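Local coordinates for ribonucleoside-diphosphate reductase (PDB 5IM3), which probably reduces ribonucleoside diphosphates to the deoxyribonucleotides required for DNA synthesis, and binds dATP as an allosteric effector, at residues 301-304 with 305-309; 681-684 with 685-689. All coordinates share one frame; numbering follows the deposited sequence.

Contact 1: residues 301-304 with 305-309; sequences QTLY and DRYFI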
loop_
_atom_site.group_PDB
_atom_site.type_symbol
_atom_site.label_atom_id
_atom_site.label_comp_id
_atom_site.label_asym_id
_atom_site.label_seq_id
_atom_site.Cartn_x
_atom_site.Cartn_y
_atom_site.Cartn_z
ATOM N N GLN A 301 -5.768 48.457 -6.708
ATOM C CA GLN A 301 -4.878 48.004 -5.647
ATOM C C GLN A 301 -3.517 47.606 -6.201
ATOM O O GLN A 301 -2.478 47.966 -5.639
ATOM C CB GLN A 301 -5.509 46.824 -4.905
ATOM C CG GLN A 301 -6.365 47.220 -3.715
ATOM C CD GLN A 301 -5.542 47.457 -2.463
ATOM O OE1 GLN A 301 -5.018 48.551 -2.244
ATOM N NE2 GLN A 301 -5.422 46.424 -1.632
ATOM N N THR A 302 -3.507 46.864 -7.312
ATOM C CA THR A 302 -2.250 46.385 -7.880
ATOM C C THR A 302 -1.342 47.549 -8.258
ATOM O O THR A 302 -0.164 47.581 -7.885
ATOM C CB THR A 302 -2.529 45.511 -9.102
ATOM O OG1 THR A 302 -3.308 44.374 -8.712
ATOM C CG2 THR A 302 -1.225 45.038 -9.738
ATOM N N LEU A 303 -1.874 48.509 -9.013
ATOM C CA LEU A 303 -1.078 49.662 -9.417
ATOM C C LEU A 303 -0.634 50.472 -8.207
ATOM O O LEU A 303 0.544 50.820 -8.077
ATOM C CB LEU A 303 -1.877 50.535 -10.387
ATOM C CG LEU A 303 -2.169 49.911 -11.756
ATOM C CD1 LEU A 303 -3.045 50.828 -12.592
ATOM C CD2 LEU A 303 -0.876 49.589 -12.496
ATOM N N TYR A 304 -1.566 50.773 -7.302
ATOM C CA TYR A 304 -1.242 51.624 -6.162
ATOM C C TYR A 304 -0.189 50.985 -5.272
ATOM O O TYR A 304 0.715 51.671 -4.781
ATOM C CB TYR A 304 -2.502 51.923 -5.352
ATOM C CG TYR A 304 -2.235 52.738 -4.106
ATOM C CD1 TYR A 304 -2.267 54.124 -4.141
ATOM C CD2 TYR A 304 -1.945 52.119 -2.896
ATOM C CE1 TYR A 304 -2.018 54.873 -3.007
ATOM C CE2 TYR A 304 -1.696 52.859 -1.757
ATOM C CZ TYR A 304 -1.734 54.235 -1.818
ATOM O OH TYR A 304 -1.486 54.973 -0.683
ATOM N N ASP A 305 -0.290 49.675 -5.045
ATOM C CA ASP A 305 0.613 49.026 -4.101
ATOM C C ASP A 305 2.040 48.980 -4.631
ATOM O O ASP A 305 2.992 49.174 -3.868
ATOM C CB ASP A 305 0.121 47.614 -3.782
ATOM C CG ASP A 305 -1.170 47.609 -2.984
ATOM O OD1 ASP A 305 -1.542 48.667 -2.436
ATOM O OD2 ASP A 305 -1.807 46.537 -2.897
ATOM N N ARG A 306 2.214 48.739 -5.931
ATOM C CA ARG A 306 3.526 48.381 -6.458
ATOM C C ARG A 306 4.001 49.199 -7.650
ATOM O O ARG A 306 5.211 49.207 -7.904
ATOM C CB ARG A 306 3.551 46.894 -6.850
ATOM C CG ARG A 306 3.430 45.953 -5.657
ATOM C CD ARG A 306 3.545 44.489 -6.060
ATOM N NE ARG A 306 2.436 44.053 -6.906
ATOM C CZ ARG A 306 2.168 42.782 -7.195
ATOM N NH1 ARG A 306 2.925 41.807 -6.701
ATOM N NH2 ARG A 306 1.139 42.480 -7.976
ATOM N N TYR A 307 3.124 49.886 -8.383
ATOM C CA TYR A 307 3.538 50.549 -9.615
ATOM C C TYR A 307 3.544 52.069 -9.547
ATOM O O TYR A 307 4.378 52.693 -10.208
ATOM C CB TYR A 307 2.646 50.099 -10.778
ATOM C CG TYR A 307 2.959 48.693 -11.242
ATOM C CD1 TYR A 307 3.871 48.466 -12.263
ATOM C CD2 TYR A 307 2.360 47.592 -10.643
ATOM C CE1 TYR A 307 4.170 47.185 -12.686
ATOM C CE2 TYR A 307 2.653 46.303 -11.059
ATOM C CZ TYR A 307 3.560 46.108 -12.079
ATOM O OH TYR A 307 3.862 44.835 -12.503
ATOM N N PHE A 308 2.654 52.689 -8.776
ATOM C CA PHE A 308 2.629 54.145 -8.707
ATOM C C PHE A 308 3.877 54.677 -8.015
ATOM O O PHE A 308 4.313 54.150 -6.988
ATOM C CB PHE A 308 1.379 54.628 -7.962
ATOM C CG PHE A 308 0.092 54.438 -8.725
ATOM C CD1 PHE A 308 0.096 54.188 -10.089
ATOM C CD2 PHE A 308 -1.128 54.523 -8.072
ATOM C CE1 PHE A 308 -1.083 54.020 -10.780
ATOM C CE2 PHE A 308 -2.315 54.355 -8.760
ATOM C CZ PHE A 308 -2.293 54.103 -10.115
ATOM N N ILE A 309 4.453 55.738 -8.589
ATOM C CA ILE A 309 5.631 56.363 -8.004
ATOM C C ILE A 309 5.260 57.008 -6.675
ATOM O O ILE A 309 4.152 57.530 -6.494
ATOM C CB ILE A 309 6.237 57.394 -8.975
ATOM C CG1 ILE A 309 6.685 56.719 -10.279
ATOM C CG2 ILE A 309 7.410 58.129 -8.327
ATOM C CD1 ILE A 309 7.797 55.728 -10.114
HETATM O O HOH W 1 3.400 51.954 -5.579
#

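Contact 2: residues 681-684 with 685-689; sequences AIAF and ADQSM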
loop_
_atom_site.group_PDB
_atom_site.type_symbol
_atom_site.label_atom_id
_atom_site.label_comp_id
_atom_site.label_asym_id
_atom_site.label_seq_id
_atom_site.Cartn_x
_atom_site.Cartn_y
_atom_site.Cartn_z
ATOM N N ALA A 681 -14.758 27.029 -29.810
ATOM C CA ALA A 681 -13.640 27.721 -29.173
ATOM C C ALA A 681 -12.346 27.488 -29.938
ATOM O O ALA A 681 -11.529 28.406 -30.092
ATOM C CB ALA A 681 -13.487 27.257 -27.725
ATOM N N ILE A 682 -12.135 26.261 -30.412
ATOM C CA ILE A 682 -10.967 25.965 -31.233
ATOM C C ILE A 682 -10.982 26.816 -32.496
ATOM O O ILE A 682 -9.936 27.286 -32.961
ATOM C CB ILE A 682 -10.925 24.458 -31.550
ATOM C CG1 ILE A 682 -10.512 23.682 -30.296
ATOM C CG2 ILE A 682 -9.986 24.168 -32.713
ATOM C CD1 ILE A 682 -10.500 22.175 -30.470
ATOM N N ALA A 683 -12.168 27.028 -33.068
ATOM C CA ALA A 683 -12.284 27.863 -34.259
ATOM C C ALA A 683 -11.960 29.319 -33.944
ATOM O O ALA A 683 -11.237 29.982 -34.698
ATOM C CB ALA A 683 -13.690 27.740 -34.845
ATOM N N PHE A 684 -12.493 29.840 -32.836
ATOM C CA PHE A 684 -12.206 31.221 -32.461
ATOM C C PHE A 684 -10.725 31.416 -32.154
ATOM O O PHE A 684 -10.149 32.461 -32.479
ATOM C CB PHE A 684 -13.059 31.633 -31.263
ATOM C CG PHE A 684 -12.689 32.972 -30.697
ATOM C CD1 PHE A 684 -12.953 34.134 -31.404
ATOM C CD2 PHE A 684 -12.072 33.070 -29.461
ATOM C CE1 PHE A 684 -12.607 35.371 -30.889
ATOM C CE2 PHE A 684 -11.725 34.303 -28.938
ATOM C CZ PHE A 684 -11.990 35.454 -29.654
ATOM N N ALA A 685 -10.091 30.425 -31.519
ATOM C CA ALA A 685 -8.664 30.531 -31.221
ATOM C C ALA A 685 -7.840 30.580 -32.500
ATOM O O ALA A 685 -6.847 31.312 -32.585
ATOM C CB ALA A 685 -8.218 29.354 -30.355
ATOM N N ASP A 686 -8.239 29.800 -33.506
ATOM C CA ASP A 686 -7.535 29.799 -34.784
ATOM C C ASP A 686 -7.670 31.145 -35.485
ATOM O O ASP A 686 -6.668 31.767 -35.858
ATOM C CB ASP A 686 -8.085 28.674 -35.665
ATOM C CG ASP A 686 -7.268 28.458 -36.926
ATOM O OD1 ASP A 686 -6.676 29.431 -37.440
ATOM O OD2 ASP A 686 -7.222 27.307 -37.408
ATOM N N GLN A 687 -8.908 31.613 -35.663
ATOM C CA GLN A 687 -9.154 32.791 -36.488
ATOM C C GLN A 687 -8.730 34.079 -35.793
ATOM O O GLN A 687 -8.277 35.016 -36.459
ATOM C CB GLN A 687 -10.630 32.854 -36.863
ATOM C CG GLN A 687 -11.106 31.640 -37.636
ATOM C CD GLN A 687 -12.606 31.622 -37.827
ATOM O OE1 GLN A 687 -13.246 30.578 -37.696
ATOM N NE2 GLN A 687 -13.180 32.779 -38.136
ATOM N N SER A 688 -8.876 34.158 -34.469
ATOM C CA SER A 688 -8.454 35.366 -33.768
ATOM C C SER A 688 -6.942 35.538 -33.842
ATOM O O SER A 688 -6.446 36.663 -33.985
ATOM C CB SER A 688 -8.924 35.328 -32.314
ATOM O OG SER A 688 -8.566 34.108 -31.691
ATOM N N MET A 689 -6.190 34.438 -33.758
ATOM C CA MET A 689 -4.742 34.533 -33.907
ATOM C C MET A 689 -4.357 34.878 -35.338
ATOM O O MET A 689 -3.416 35.647 -35.563
ATOM C CB MET A 689 -4.077 33.225 -33.478
ATOM C CG MET A 689 -3.403 33.305 -32.121
ATOM S SD MET A 689 -2.191 34.636 -32.034
ATOM C CE MET A 689 -2.691 35.432 -30.512
#

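Contact 1: residues 301-304 with 305-309
Leu-303 lies against Tyr-307 and Phe-308 near the C-terminal end of helix 297-307, in a wider, pi-type turn. Its CB sits over a face of the Phe-308 ring, 3.9 Å from the centroid and 28° off the ring normal, a CH-pi contact. Chi1 of -67° sets CG anti to the carbonyl carbon, and from there the branches divide: CD1 lies along the CE1–CZ side of the same ring, and CD2 reaches CB of Tyr-307 at 4.0 Å. The face that takes Leu-303 CB also covers the backbone, with Tyr-304 N lying 3.8 Å above its plane toward the rim.

Leu-303 O accepts two sound bonds, from Tyr-307 N (2.8 Å) and, one residue further on, from Phe-308 N (2.9 Å), which arrive from opposite faces of its carbonyl plane. The second spans five residues and marks the pi-type turn. Beyond it, water 1 donates to Tyr-304 O and Phe-308 O, each at 2.8 Å. The phenol OH groups are held by Glu-234 for Tyr-304 and Thr-357 for Tyr-307. Phe-322 of helix 319-330 meets the Phe-308 ring edge-to-face. Apolar contact packs the ring against the backbone of Leu-303 and Tyr-304. Where the bonding widens from four residues to five, Leu-303 O takes up two successive N-H groups, while the water and Arg-315 serve the carbonyl of Tyr-304.

Contact 2: residues 681-684 with 685-689
Phe-684 O accepts the backbone N of Ser-688 at 2.9 Å, and the side-chain OG of the same serine is also directed at this oxygen. The pair belongs to an early turn of the long alpha-helix 679-707 in the barrel domain. A chi1 of 51° sets OG between the backbone N and the carbonyl carbon, facing Phe-684 O. The refined OG to Phe-684 O separation of 2.4 Å is doubtfully short, but the placement is consistent with the familiar helical bond in which a serine hydroxyl folds back on the carbonyl four residues earlier.

The same two residues also meet through their side chains. Phe-684 has CG anti to its N (chi1 172°), and its ring reaches Ser-688 with one face turned to it. Ser-688 CB makes a CH-pi contact there, 4.2 Å from the centroid and 20° off the normal, nearest to CE1, and OG also lies above the ring. Phe-665 and Leu-669 of helix 665-672 pack against the Phe-684 side chain, which is buried.

On the backbone, Ala-685 N and Asp-686 N bond to Ala-681 O and Ile-682 O in the regular helical manner. Asp-686 directs its carboxylate away from this turn: OD2 forms a salt bridge with Lys-868, and OD1 accepts from Trp-869 NE1. These partners would probably favour the charged form of the buried acid.

Gln-687 lies on the exposed side. Its N bonds to Ala-683 O at 3.0 Å, with CG 3.4 Å from that oxygen, and the chain, extended beyond CG, carries OE1 to 4.0 Å from Ala-683 CB.

Overall arrangement
Contact 1 and contact 2 are both local to single helices, 297-307 in the all-alpha domain and 679-707 in the barrel domain. They do not touch: their centres are 34 Å apart and their nearest atoms about 21 Å. Contact 2 is largely buried and contact 1 partly so; each has one exposed residue, Gln-687 and Arg-306. Place along the helix separates their chemistry. Residues 681-689 keep regular four-residue spacing, though the last bond is weak, and one carbonyl takes the serine N and, at a doubtfully short distance, its OG. In 301-309 one carbonyl serves two successive amides and water enters. In both, an aromatic face receives a CB, from leucine or serine.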